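Local coordinates for protein 4-hydroxybutyrate coenzyme A transferase (Shewanella oneidensis, PDB 2OAS) that probably transfers coenzyme A between carboxylic acids such as acetate and 4-hydroxybutyrate, and holds coenzyme A in its pocket, at residues A[41-46]-A[63-68]; A[46-51]-A[68-73]; A[119-124]-A[148-153]; A[200-205]-A[298-303]; A[257-262]-A[280-285]. All blocks are in the same frame, centred on the assembly; numbering follows the deposited sequence.

Contact 1: A[41-46]-A[63-68]; sequences HALTLD and HPSLLG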
# COMPACT_ATOMS: atom_id res chain seq x y z
N HIS A 41 -36.22 -3.77 -19.05
CA HIS A 41 -36.49 -2.33 -19.08
C HIS A 41 -35.35 -1.54 -19.72
O HIS A 41 -35.59 -0.58 -20.46
CB HIS A 41 -36.72 -1.82 -17.65
CG HIS A 41 -36.92 -0.34 -17.56
ND1 HIS A 41 -38.01 0.29 -18.11
CD2 HIS A 41 -36.18 0.63 -17.00
CE1 HIS A 41 -37.93 1.59 -17.89
NE2 HIS A 41 -36.82 1.82 -17.21
N ALA A 42 -34.12 -1.94 -19.44
CA ALA A 42 -32.96 -1.25 -19.99
C ALA A 42 -32.93 -1.32 -21.51
O ALA A 42 -32.28 -0.50 -22.16
CB ALA A 42 -31.68 -1.86 -19.43
N LEU A 43 -33.63 -2.29 -22.09
CA LEU A 43 -33.67 -2.45 -23.53
C LEU A 43 -34.26 -1.23 -24.23
O LEU A 43 -34.01 -1.01 -25.42
CB LEU A 43 -34.46 -3.69 -23.92
CG LEU A 43 -33.82 -5.01 -23.49
CD1 LEU A 43 -34.67 -6.16 -23.97
CD2 LEU A 43 -32.42 -5.12 -24.05
N THR A 44 -35.04 -0.45 -23.48
CA THR A 44 -35.68 0.75 -23.99
C THR A 44 -34.86 2.00 -23.65
O THR A 44 -35.22 3.11 -24.04
CB THR A 44 -37.09 0.94 -23.38
OG1 THR A 44 -36.97 1.47 -22.05
CG2 THR A 44 -37.82 -0.39 -23.32
N LEU A 45 -33.77 1.81 -22.91
CA LEU A 45 -32.93 2.93 -22.51
C LEU A 45 -31.59 2.87 -23.23
O LEU A 45 -31.39 2.07 -24.14
CB LEU A 45 -32.68 2.89 -21.00
CG LEU A 45 -33.86 2.64 -20.06
CD1 LEU A 45 -33.36 2.49 -18.63
CD2 LEU A 45 -34.84 3.78 -20.17
N ASP A 46 -30.67 3.74 -22.82
CA ASP A 46 -29.32 3.72 -23.38
C ASP A 46 -28.40 4.54 -22.50
O ASP A 46 -28.85 5.29 -21.63
CB ASP A 46 -29.29 4.26 -24.81
CG ASP A 46 -29.62 5.72 -24.89
OD1 ASP A 46 -29.36 6.35 -25.95
OD2 ASP A 46 -30.15 6.23 -23.88
N HIS A 63 -26.00 -10.29 -20.92
CA HIS A 63 -26.48 -10.81 -22.19
C HIS A 63 -26.19 -9.78 -23.29
O HIS A 63 -26.40 -8.57 -23.09
CB HIS A 63 -27.98 -11.09 -22.10
CG HIS A 63 -28.52 -11.90 -23.24
ND1 HIS A 63 -28.95 -11.34 -24.43
CD2 HIS A 63 -28.68 -13.24 -23.38
CE1 HIS A 63 -29.34 -12.30 -25.25
NE2 HIS A 63 -29.19 -13.46 -24.64
N PRO A 64 -25.71 -10.24 -24.46
CA PRO A 64 -25.37 -9.40 -25.62
C PRO A 64 -26.45 -8.40 -25.98
O PRO A 64 -26.17 -7.32 -26.51
CB PRO A 64 -25.12 -10.42 -26.72
CG PRO A 64 -24.52 -11.57 -25.95
CD PRO A 64 -25.45 -11.66 -24.77
N SER A 65 -27.69 -8.75 -25.69
CA SER A 65 -28.79 -7.86 -25.99
C SER A 65 -28.69 -6.53 -25.24
O SER A 65 -29.30 -5.55 -25.66
CB SER A 65 -30.13 -8.54 -25.68
OG SER A 65 -30.20 -8.95 -24.33
N LEU A 66 -27.93 -6.48 -24.16
CA LEU A 66 -27.80 -5.22 -23.41
C LEU A 66 -26.68 -4.33 -23.94
O LEU A 66 -26.54 -3.19 -23.48
CB LEU A 66 -27.57 -5.48 -21.93
CG LEU A 66 -28.74 -5.78 -20.98
CD1 LEU A 66 -29.72 -4.62 -21.02
CD2 LEU A 66 -29.43 -7.06 -21.37
N LEU A 67 -25.89 -4.84 -24.88
CA LEU A 67 -24.79 -4.05 -25.44
C LEU A 67 -25.35 -2.85 -26.17
O LEU A 67 -26.17 -2.98 -27.09
CB LEU A 67 -23.95 -4.90 -26.39
CG LEU A 67 -23.24 -6.11 -25.77
CD1 LEU A 67 -22.52 -6.89 -26.85
CD2 LEU A 67 -22.25 -5.64 -24.70
N GLY A 68 -24.92 -1.67 -25.76
CA GLY A 68 -25.40 -0.46 -26.38
C GLY A 68 -26.43 0.22 -25.49
O GLY A 68 -26.69 1.42 -25.64

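Contact 2: A[46-51]-A[68-73]; sequences DNITLL and GHLRHR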
# COMPACT_ATOMS: atom_id res chain seq x y z
N ASP A 46 -30.67 3.74 -22.82
CA ASP A 46 -29.32 3.72 -23.38
C ASP A 46 -28.40 4.54 -22.50
O ASP A 46 -28.85 5.29 -21.63
CB ASP A 46 -29.29 4.26 -24.81
CG ASP A 46 -29.62 5.72 -24.89
OD1 ASP A 46 -29.36 6.35 -25.95
OD2 ASP A 46 -30.15 6.23 -23.88
N ASN A 47 -27.11 4.37 -22.72
CA ASN A 47 -26.10 5.08 -21.97
C ASN A 47 -26.24 4.82 -20.48
O ASN A 47 -26.02 5.72 -19.67
CB ASN A 47 -26.18 6.58 -22.24
CG ASN A 47 -26.23 6.89 -23.72
OD1 ASN A 47 -25.44 6.37 -24.50
ND2 ASN A 47 -27.18 7.75 -24.10
N ILE A 48 -26.61 3.60 -20.13
CA ILE A 48 -26.76 3.24 -18.73
C ILE A 48 -25.47 2.62 -18.22
O ILE A 48 -25.00 1.63 -18.77
CB ILE A 48 -27.90 2.21 -18.52
CG1 ILE A 48 -29.25 2.84 -18.86
CG2 ILE A 48 -27.90 1.71 -17.08
CD1 ILE A 48 -29.64 4.02 -18.00
N THR A 49 -24.88 3.22 -17.18
CA THR A 49 -23.65 2.71 -16.57
C THR A 49 -24.02 2.11 -15.22
O THR A 49 -24.75 2.71 -14.43
CB THR A 49 -22.62 3.81 -16.32
OG1 THR A 49 -22.29 4.46 -17.55
CG2 THR A 49 -21.36 3.21 -15.73
N LEU A 50 -23.50 0.92 -14.95
CA LEU A 50 -23.78 0.24 -13.70
C LEU A 50 -22.51 -0.04 -12.91
O LEU A 50 -21.73 -0.93 -13.27
CB LEU A 50 -24.52 -1.07 -13.98
CG LEU A 50 -25.06 -1.89 -12.81
CD1 LEU A 50 -26.08 -2.85 -13.33
CD2 LEU A 50 -23.94 -2.65 -12.13
N LEU A 51 -22.32 0.73 -11.84
CA LEU A 51 -21.17 0.58 -10.95
C LEU A 51 -21.44 -0.60 -10.03
O LEU A 51 -22.58 -0.83 -9.63
CB LEU A 51 -20.98 1.86 -10.11
CG LEU A 51 -20.43 3.11 -10.81
CD1 LEU A 51 -20.56 4.34 -9.90
CD2 LEU A 51 -18.99 2.87 -11.16
N GLY A 68 -24.92 -1.67 -25.76
CA GLY A 68 -25.40 -0.46 -26.38
C GLY A 68 -26.43 0.22 -25.49
O GLY A 68 -26.69 1.42 -25.64
N HIS A 69 -27.01 -0.54 -24.57
CA HIS A 69 -27.99 0.03 -23.66
C HIS A 69 -27.37 0.22 -22.27
O HIS A 69 -27.52 1.26 -21.65
CB HIS A 69 -29.23 -0.86 -23.56
CG HIS A 69 -29.88 -1.13 -24.87
ND1 HIS A 69 -29.36 -2.02 -25.79
CD2 HIS A 69 -31.00 -0.62 -25.43
CE1 HIS A 69 -30.14 -2.05 -26.86
NE2 HIS A 69 -31.14 -1.21 -26.67
N LEU A 70 -26.66 -0.80 -21.82
CA LEU A 70 -26.04 -0.77 -20.51
C LEU A 70 -24.61 -1.26 -20.57
O LEU A 70 -24.27 -2.10 -21.39
CB LEU A 70 -26.85 -1.65 -19.56
CG LEU A 70 -26.24 -2.05 -18.21
CD1 LEU A 70 -25.63 -0.85 -17.54
CD2 LEU A 70 -27.32 -2.64 -17.34
N ARG A 71 -23.75 -0.70 -19.72
CA ARG A 71 -22.36 -1.11 -19.67
C ARG A 71 -21.98 -1.25 -18.21
O ARG A 71 -22.39 -0.45 -17.39
CB ARG A 71 -21.47 -0.06 -20.36
CG ARG A 71 -19.95 -0.24 -20.14
CD ARG A 71 -19.09 0.72 -20.99
NE ARG A 71 -18.68 0.12 -22.25
CZ ARG A 71 -17.48 -0.40 -22.49
NH1 ARG A 71 -16.54 -0.37 -21.56
NH2 ARG A 71 -17.23 -0.97 -23.66
N HIS A 72 -21.22 -2.30 -17.89
CA HIS A 72 -20.78 -2.54 -16.52
C HIS A 72 -19.49 -1.80 -16.18
O HIS A 72 -18.56 -1.80 -16.98
CB HIS A 72 -20.58 -4.05 -16.29
CG HIS A 72 -21.83 -4.85 -16.47
ND1 HIS A 72 -22.19 -5.39 -17.68
CD2 HIS A 72 -22.82 -5.17 -15.61
CE1 HIS A 72 -23.36 -5.99 -17.56
NE2 HIS A 72 -23.77 -5.87 -16.31
N ARG A 73 -19.44 -1.17 -15.00
CA ARG A 73 -18.25 -0.45 -14.52
C ARG A 73 -17.88 -1.15 -13.22
O ARG A 73 -18.47 -0.90 -12.17
CB ARG A 73 -18.56 1.02 -14.26
CG ARG A 73 -17.32 1.91 -14.08
CD ARG A 73 -17.71 3.38 -14.08
NE ARG A 73 -16.60 4.29 -13.82
CZ ARG A 73 -15.69 4.65 -14.71
NH1 ARG A 73 -15.74 4.17 -15.95
NH2 ARG A 73 -14.74 5.52 -14.38

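Contact 3: A[119-124]-A[148-153]; sequences SPPDKH and AHINPQ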
# COMPACT_ATOMS: atom_id res chain seq x y z
N SER A 119 -34.29 -6.01 4.22
CA SER A 119 -35.25 -6.78 4.99
C SER A 119 -36.47 -5.90 5.13
O SER A 119 -36.37 -4.68 5.01
CB SER A 119 -34.68 -7.12 6.37
OG SER A 119 -34.18 -5.96 6.98
N PRO A 120 -37.63 -6.50 5.35
CA PRO A 120 -38.84 -5.69 5.49
C PRO A 120 -38.73 -4.66 6.60
O PRO A 120 -38.02 -4.85 7.59
CB PRO A 120 -39.92 -6.73 5.75
CG PRO A 120 -39.18 -7.80 6.46
CD PRO A 120 -37.92 -7.91 5.65
N PRO A 121 -39.41 -3.52 6.44
CA PRO A 121 -39.37 -2.47 7.45
C PRO A 121 -39.99 -2.93 8.77
O PRO A 121 -40.91 -3.74 8.77
CB PRO A 121 -40.18 -1.36 6.81
CG PRO A 121 -41.20 -2.13 5.99
CD PRO A 121 -40.30 -3.15 5.33
N ASP A 122 -39.46 -2.43 9.88
CA ASP A 122 -39.99 -2.77 11.21
C ASP A 122 -40.99 -1.73 11.68
O ASP A 122 -41.32 -0.80 10.94
CB ASP A 122 -38.87 -2.87 12.24
CG ASP A 122 -38.02 -1.62 12.32
OD1 ASP A 122 -38.54 -0.52 12.04
OD2 ASP A 122 -36.83 -1.73 12.67
N LYS A 123 -41.46 -1.89 12.91
CA LYS A 123 -42.44 -0.95 13.49
C LYS A 123 -42.01 0.51 13.32
O LYS A 123 -42.85 1.40 13.27
CB LYS A 123 -42.66 -1.28 14.96
CG LYS A 123 -41.38 -1.51 15.73
CD LYS A 123 -41.62 -2.04 17.14
CE LYS A 123 -42.29 -1.02 18.03
NZ LYS A 123 -42.33 -1.52 19.43
N HIS A 124 -40.70 0.74 13.23
CA HIS A 124 -40.14 2.09 13.07
C HIS A 124 -39.85 2.42 11.61
O HIS A 124 -39.28 3.48 11.31
CB HIS A 124 -38.83 2.22 13.85
CG HIS A 124 -38.92 1.78 15.27
ND1 HIS A 124 -39.75 2.39 16.19
CD2 HIS A 124 -38.33 0.75 15.92
CE1 HIS A 124 -39.67 1.76 17.34
NE2 HIS A 124 -38.82 0.76 17.21
N ALA A 148 -35.53 -0.07 -3.86
CA ALA A 148 -35.31 -1.19 -2.96
C ALA A 148 -36.20 -2.39 -3.19
O ALA A 148 -37.38 -2.27 -3.52
CB ALA A 148 -35.47 -0.72 -1.50
N HIS A 149 -35.63 -3.55 -2.96
CA HIS A 149 -36.38 -4.76 -3.12
C HIS A 149 -36.52 -5.32 -1.72
O HIS A 149 -35.53 -5.67 -1.08
CB HIS A 149 -35.63 -5.71 -4.05
CG HIS A 149 -35.95 -7.14 -3.82
ND1 HIS A 149 -37.24 -7.60 -3.69
CD2 HIS A 149 -35.15 -8.22 -3.65
CE1 HIS A 149 -37.22 -8.90 -3.43
NE2 HIS A 149 -35.96 -9.30 -3.41
N ILE A 150 -37.75 -5.37 -1.22
CA ILE A 150 -37.99 -5.89 0.11
C ILE A 150 -38.11 -7.41 0.09
O ILE A 150 -39.03 -7.97 -0.51
CB ILE A 150 -39.26 -5.30 0.72
CG1 ILE A 150 -39.10 -3.78 0.80
CG2 ILE A 150 -39.52 -5.94 2.08
CD1 ILE A 150 -40.32 -3.06 1.34
N ASN A 151 -37.17 -8.06 0.77
CA ASN A 151 -37.14 -9.51 0.81
C ASN A 151 -37.15 -10.04 2.21
O ASN A 151 -36.20 -9.85 2.95
CB ASN A 151 -35.88 -10.01 0.10
CG ASN A 151 -35.78 -11.52 0.10
OD1 ASN A 151 -36.70 -12.22 0.54
ND2 ASN A 151 -34.66 -12.02 -0.41
N PRO A 152 -38.24 -10.71 2.60
CA PRO A 152 -38.40 -11.29 3.93
C PRO A 152 -37.28 -12.28 4.27
O PRO A 152 -37.11 -12.66 5.43
CB PRO A 152 -39.75 -11.98 3.86
CG PRO A 152 -40.52 -11.10 2.96
CD PRO A 152 -39.52 -10.78 1.86
N GLN A 153 -36.53 -12.70 3.26
CA GLN A 153 -35.44 -13.65 3.46
C GLN A 153 -34.17 -12.91 3.87
O GLN A 153 -33.27 -13.50 4.46
CB GLN A 153 -35.20 -14.46 2.19
CG GLN A 153 -36.43 -15.19 1.68
CD GLN A 153 -37.04 -16.11 2.74
OE1 GLN A 153 -38.28 -16.23 2.83
NE2 GLN A 153 -36.18 -16.76 3.54

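Contact 4: A[200-205]-A[298-303]; sequences LVRDGD and NPNVMA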
# COMPACT_ATOMS: atom_id res chain seq x y z
N LEU A 200 0.88 -21.10 12.04
CA LEU A 200 1.25 -19.71 12.26
C LEU A 200 0.25 -19.01 13.17
O LEU A 200 0.55 -17.98 13.75
CB LEU A 200 1.35 -18.95 10.93
CG LEU A 200 2.58 -19.14 10.03
CD1 LEU A 200 3.86 -18.89 10.81
CD2 LEU A 200 2.57 -20.53 9.47
N VAL A 201 -0.95 -19.59 13.30
CA VAL A 201 -2.00 -19.01 14.13
C VAL A 201 -1.83 -19.28 15.62
O VAL A 201 -1.81 -20.43 16.05
CB VAL A 201 -3.39 -19.51 13.70
CG1 VAL A 201 -4.48 -18.87 14.56
CG2 VAL A 201 -3.62 -19.21 12.24
N ARG A 202 -1.72 -18.20 16.39
CA ARG A 202 -1.58 -18.31 17.84
C ARG A 202 -2.91 -18.05 18.52
O ARG A 202 -3.80 -17.43 17.93
CB ARG A 202 -0.56 -17.29 18.36
CG ARG A 202 0.86 -17.48 17.85
CD ARG A 202 1.82 -16.68 18.69
NE ARG A 202 1.68 -15.24 18.53
CZ ARG A 202 2.21 -14.54 17.52
NH1 ARG A 202 2.91 -15.16 16.59
NH2 ARG A 202 2.05 -13.22 17.47
N ASP A 203 -3.05 -18.52 19.75
CA ASP A 203 -4.29 -18.30 20.49
C ASP A 203 -4.50 -16.81 20.66
O ASP A 203 -3.54 -16.04 20.69
CB ASP A 203 -4.24 -18.99 21.86
CG ASP A 203 -4.43 -20.49 21.76
OD1 ASP A 203 -5.28 -20.94 20.97
OD2 ASP A 203 -3.75 -21.24 22.50
N GLY A 204 -5.76 -16.41 20.74
CA GLY A 204 -6.10 -15.01 20.92
C GLY A 204 -5.91 -14.15 19.68
O GLY A 204 -6.06 -12.92 19.75
N ASP A 205 -5.58 -14.79 18.56
CA ASP A 205 -5.38 -14.08 17.30
C ASP A 205 -6.68 -13.53 16.75
O ASP A 205 -7.73 -14.15 16.89
CB ASP A 205 -4.76 -15.00 16.26
CG ASP A 205 -3.26 -15.09 16.38
OD1 ASP A 205 -2.68 -14.59 17.37
OD2 ASP A 205 -2.64 -15.67 15.46
N ASN A 298 -6.42 -3.85 16.90
CA ASN A 298 -6.51 -5.17 17.52
C ASN A 298 -5.17 -5.88 17.49
O ASN A 298 -4.55 -6.01 16.43
CB ASN A 298 -7.53 -6.05 16.81
CG ASN A 298 -8.94 -5.66 17.10
OD1 ASN A 298 -9.28 -5.36 18.24
ND2 ASN A 298 -9.78 -5.66 16.08
N PRO A 299 -4.71 -6.35 18.66
CA PRO A 299 -3.43 -7.06 18.77
C PRO A 299 -3.47 -8.45 18.16
O PRO A 299 -4.51 -9.10 18.11
CB PRO A 299 -3.19 -7.09 20.28
CG PRO A 299 -4.58 -7.13 20.84
CD PRO A 299 -5.31 -6.13 19.99
N ASN A 300 -2.32 -8.91 17.69
CA ASN A 300 -2.20 -10.24 17.11
C ASN A 300 -3.13 -10.50 15.92
O ASN A 300 -3.69 -11.59 15.79
CB ASN A 300 -2.45 -11.29 18.19
CG ASN A 300 -1.51 -11.12 19.37
OD1 ASN A 300 -0.30 -11.15 19.20
ND2 ASN A 300 -2.08 -10.95 20.55
N VAL A 301 -3.29 -9.51 15.06
CA VAL A 301 -4.12 -9.69 13.88
C VAL A 301 -3.49 -10.78 12.99
O VAL A 301 -2.27 -10.85 12.87
CB VAL A 301 -4.21 -8.36 13.06
CG1 VAL A 301 -4.66 -8.64 11.64
CG2 VAL A 301 -5.17 -7.41 13.75
N MSE A 302 -4.34 -11.62 12.41
CA MSE A 302 -3.90 -12.72 11.55
C MSE A 302 -4.64 -12.56 10.23
O MSE A 302 -5.81 -12.91 10.11
CB MSE A 302 -4.25 -14.07 12.19
CG MSE A 302 -3.88 -15.31 11.37
SE MSE A 302 -1.98 -15.67 11.25
CE MSE A 302 -1.69 -15.09 9.44
N ALA A 303 -3.95 -12.01 9.25
CA ALA A 303 -4.56 -11.77 7.96
C ALA A 303 -4.16 -12.85 6.95
O ALA A 303 -3.00 -12.98 6.59
CB ALA A 303 -4.16 -10.41 7.45

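Contact 5: A[257-262]-A[280-285]; sequences PGKLVT and AVIFMD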
# COMPACT_ATOMS: atom_id res chain seq x y z
N PRO A 257 -14.92 -5.46 21.08
CA PRO A 257 -14.66 -6.78 21.68
C PRO A 257 -15.95 -7.55 21.95
O PRO A 257 -17.01 -6.96 22.15
CB PRO A 257 -13.91 -6.42 22.96
CG PRO A 257 -14.47 -5.08 23.33
CD PRO A 257 -14.49 -4.38 21.99
N GLY A 258 -15.85 -8.88 21.94
CA GLY A 258 -17.02 -9.70 22.18
C GLY A 258 -17.92 -9.87 20.97
O GLY A 258 -18.82 -10.71 20.98
N LYS A 259 -17.67 -9.10 19.91
CA LYS A 259 -18.48 -9.18 18.69
C LYS A 259 -17.69 -9.47 17.41
O LYS A 259 -16.52 -9.11 17.29
CB LYS A 259 -19.26 -7.88 18.50
CG LYS A 259 -19.95 -7.38 19.76
CD LYS A 259 -21.00 -6.31 19.44
CE LYS A 259 -21.59 -5.73 20.72
NZ LYS A 259 -20.53 -4.94 21.44
N LEU A 260 -18.33 -10.13 16.45
CA LEU A 260 -17.69 -10.41 15.17
C LEU A 260 -17.94 -9.18 14.30
O LEU A 260 -19.03 -8.60 14.35
CB LEU A 260 -18.34 -11.62 14.50
CG LEU A 260 -18.35 -12.91 15.30
CD1 LEU A 260 -19.06 -14.00 14.50
CD2 LEU A 260 -16.93 -13.31 15.59
N VAL A 261 -16.95 -8.78 13.51
CA VAL A 261 -17.10 -7.63 12.64
C VAL A 261 -16.73 -8.01 11.18
O VAL A 261 -15.78 -8.75 10.96
CB VAL A 261 -16.19 -6.45 13.13
CG1 VAL A 261 -16.38 -5.21 12.26
CG2 VAL A 261 -16.54 -6.11 14.59
N THR A 262 -17.52 -7.52 10.22
CA THR A 262 -17.27 -7.76 8.79
C THR A 262 -18.02 -6.74 7.96
O THR A 262 -18.87 -5.99 8.47
CB THR A 262 -17.78 -9.12 8.27
OG1 THR A 262 -19.11 -9.36 8.75
CG2 THR A 262 -16.87 -10.22 8.67
N ALA A 280 -24.43 -10.15 18.44
CA ALA A 280 -23.01 -10.47 18.48
C ALA A 280 -22.30 -10.31 17.12
O ALA A 280 -21.07 -10.29 17.08
CB ALA A 280 -22.81 -11.89 19.02
N VAL A 281 -23.07 -10.18 16.04
CA VAL A 281 -22.48 -10.02 14.71
C VAL A 281 -22.72 -8.62 14.18
O VAL A 281 -23.87 -8.20 14.00
CB VAL A 281 -23.03 -11.06 13.69
CG1 VAL A 281 -22.27 -10.96 12.37
CG2 VAL A 281 -22.91 -12.47 14.26
N ILE A 282 -21.64 -7.90 13.92
CA ILE A 282 -21.75 -6.55 13.42
C ILE A 282 -21.20 -6.36 12.00
O ILE A 282 -20.01 -6.55 11.73
CB ILE A 282 -21.02 -5.57 14.35
CG1 ILE A 282 -21.65 -5.63 15.75
CG2 ILE A 282 -21.07 -4.15 13.78
CD1 ILE A 282 -23.14 -5.29 15.77
N PHE A 283 -22.11 -5.99 11.10
CA PHE A 283 -21.78 -5.73 9.72
C PHE A 283 -21.49 -4.24 9.68
O PHE A 283 -22.39 -3.41 9.81
CB PHE A 283 -22.96 -6.06 8.80
CG PHE A 283 -23.16 -7.53 8.58
CD1 PHE A 283 -23.64 -8.34 9.59
CD2 PHE A 283 -22.81 -8.11 7.35
CE1 PHE A 283 -23.77 -9.71 9.40
CE2 PHE A 283 -22.94 -9.47 7.16
CZ PHE A 283 -23.42 -10.28 8.18
N MSE A 284 -20.23 -3.92 9.47
CA MSE A 284 -19.78 -2.55 9.46
C MSE A 284 -19.41 -2.11 8.05
O MSE A 284 -19.12 -2.94 7.19
CB MSE A 284 -18.55 -2.47 10.35
CG MSE A 284 -18.08 -1.10 10.71
SE MSE A 284 -16.63 -1.37 11.94
CE MSE A 284 -17.70 -1.60 13.54
N ASP A 285 -19.42 -0.80 7.84
CA ASP A 285 -19.09 -0.16 6.57
C ASP A 285 -17.62 -0.40 6.21
O ASP A 285 -16.74 -0.14 7.02
CB ASP A 285 -19.36 1.35 6.68
CG ASP A 285 -18.81 2.15 5.51
OD1 ASP A 285 -18.50 1.56 4.45
OD2 ASP A 285 -18.70 3.38 5.64

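Contact 1: A[41-46]-A[63-68]
Ala42 and Leu43 meet Leu66 in a small apolar contact between two 3-10 turns. It lies at the N-terminal ends of strands 48-52 and 70-74, two neighbours in the parallel sheet of the N-terminal family region. No hydrogen bond crosses it. Leu66 brings one methyl to both partners. Its CG stands beside the backbone N, opposite the carbonyl carbon (chi1 -82°), and CD1 reaches across. Leu66 CD1 lies 3.7 Å from Ala42 CB and 4.1 Å from Leu43 CD2. The side chains of Leu43 and Leu66 cross at about a right angle, so they touch by methyls and not along their length. Leu43 CD2 also rests 3.5 Å from Ser65 O, a methyl against a carbonyl. At the far end, Asp46 CB is 3.9 Å from Gly68 O. Both turns are tied internally. His41 O accepts from Thr44 OG1 at 2.9 Å, and from Thr44 N as well. In 63-68, Ser65 N donates to His63 ND1 at 3.1 Å, tilted from the ring plane. Gly68 has a positive phi (103°), at which a CB would press on the carbonyl O of Leu67. Segment 41-46 leads from helix 32-41 to strand 48-52, and segment 63-68 leads into strand 70-74. Leu45 packs on Ile16 and Ser18, in the loop before strand 21-24, and Asp46 shares a backbone bond there with Gly19.

Contact 2: A[46-51]-A[68-73]
Arg73 and Leu51 are brought together by an extended arginine chain. Arg73 CG points opposite the backbone N (chi1 -166°), and the chain stays straight to NE. It therefore runs side by side with Leu51, both pointing the same way. Leu51 CD2 is 3.2 Å from Arg73 CD, a tight fit, and lies at the guanidinium edge, in plane. Thr49 turns CG2 opposite its own N, placing it 3.8 Å from Arg73 CB. Ile48, Leu50, Leu70 and His72 point to the other face, where Leu50 CD2 comes obliquely to the His72 ring. Strands 48-52 and 70-74 are parallel neighbours in the sheet. Ile48 N donates to His69 O at 2.9 Å and Leu50 N to Arg71 O at 3.0 Å. Arg73 N reaches Leu50 O at 2.9 Å from above the carbonyl plane. Beyond the pair, Arg71 forms a salt bridge with Asp91, and Arg73 with Glu399 of the second subunit. Replacing Arg73 by alanine takes the aliphatic chain from beside Leu51 CD2 and is likely to cost Glu399 of the second subunit its charge partner. The contact thus combines backbone strand pairing and apolar side-chain packing with a salt bridge to the second subunit.

Contact 3: A[119-124]-A[148-153]
Pro120 and Pro121 both lie against Ile150 at the ends of two adjacent parallel strands. Strand 113-118 runs into segment 119-124, and strand 145-150 ends in segment 148-153. Helix 136-142 comes between them in the chain, which makes a beta-alpha-beta unit with the short strand 126-128 inserted. Ile150 uses two branches, one for each proline. CG2 stands opposite the backbone N and CG1 lies beside that N (chi1 -60°), and this spreads the branches. Ile150 CG2 meets the first proline, 3.5 Å from Pro120 CA and 3.8 Å from Pro120 CB. Ile150 CD1 goes further out and reaches Pro121 CD at 4.0 Å. The Pro121 ring and the isoleucine chain cross at about a right angle. The contact is mainly apolar, and no hydrogen bond passes between the segments. Ile150 also packs on Val171 and Glu173 of strand 170-173. The CB of Asn151 points away from segment 119-124, and its amide bonds other parts of the chain. Its ND2 bonds Gln117 OE1 and its OD1 accepts from Ala176 N. OD1 also takes Gln153 N, forming an Asx turn that bends the chain just past the strand. Asp122, further along the first segment, pairs with Arg156. Where the bend begins, the ring atom Pro120 CD touches both Asn151 O, at 3.7 Å, and Pro152 CA, at 3.8 Å.

Contact 4: A[200-205]-A[298-303]
Asp205 lies across Asn300, the two side chains crossing at about a right angle. Its CB is 3.6 Å from Asn300 O. CG, set beside the backbone N (chi1 -84°), is equally near that oxygen. At the tip, Asp205 OD1 comes 3.4 Å from Asn300 CB and forms a salt bridge with Arg346. Asp205 OD2 accepts from Arg202 N at 2.8 Å, from above the carboxylate plane, and lies 4.0 Å from Met302 CB. The aspartate thus ties back the type II turn Arg202 to Asp205 that it ends. Without the carboxylate, as with an alanine here, Arg346 would probably lose its salt-bridge mate and Arg202 N its acceptor. Next to it, Val201 CG2 packs 4.0 Å from CG of Met302, a selenomethionine, also at about a right angle. The turn links helix 188-200 to strand 206-208. That strand runs parallel beside strand 301-305, just before which Asn300 shares a backbone bond with Cys206. Strand 346-350 flanks the other side, with Arg346 and Val348 against Met302.

Contact 5: A[257-262]-A[280-285]
A parallel strand pair, 260-262 beside 281-283, joins Leu260, Val261 and Thr262 to Val281, Ile282 and Phe283. The chain between includes helix 269-275, as in a beta-alpha-beta crossover. Four backbone bonds alternate across the pair. Leu260 N donates to Ala280 O at 2.8 Å, and Ile282 N to Leu260 O. Further on, Thr262 N donates to Ile282 O and Met284 N to Thr262 O, the latter at 2.7 Å. Thr262 and Phe283 lie side by side. Thr262 OG1, between its backbone N and carbonyl carbon (chi1 46°), sits over one ring face, 4.1 Å from Phe283 CE2. That hydroxyl is buried and has no polar partner in the model. Thr262 brings this end of the pair close to Glu233, which binds coenzyme A covalently. Leu260 CD1 meets Val281 CG2 at 4.1 Å on the same face. On the opposite face Val261 CG1 touches the selenium of Met284, a selenomethionine. Strand 158-159 lies beyond 281-283. Tyr274 of helix 269-275 packs on Leu260 and Val281, and Phe235 of strand 234-235 on Thr262.

Overall arrangement
Contacts 1 and 2 share Asp46 and Gly68. Their centres are about 8 Å apart, and the His69 side chain packs against the backbone of 41-46. Contact 3 belongs to the same eight-stranded parallel sheet as contact 2, with centres about 28 Å apart. These three lie away from the annotated sites. The centres of contacts 4 and 5 are about 17 Å apart, their nearest atoms about 6 Å, and contact 5 is nested within the loop that contact 4 closes. Contact 5 comes closest to the site: the Thr262 side chain is about 6 Å from that of Glu233 and about 9 Å from the bound coenzyme A. In contact 4, the Met302 side chain is about 12 Å from that of coenzyme A-binding Gln332.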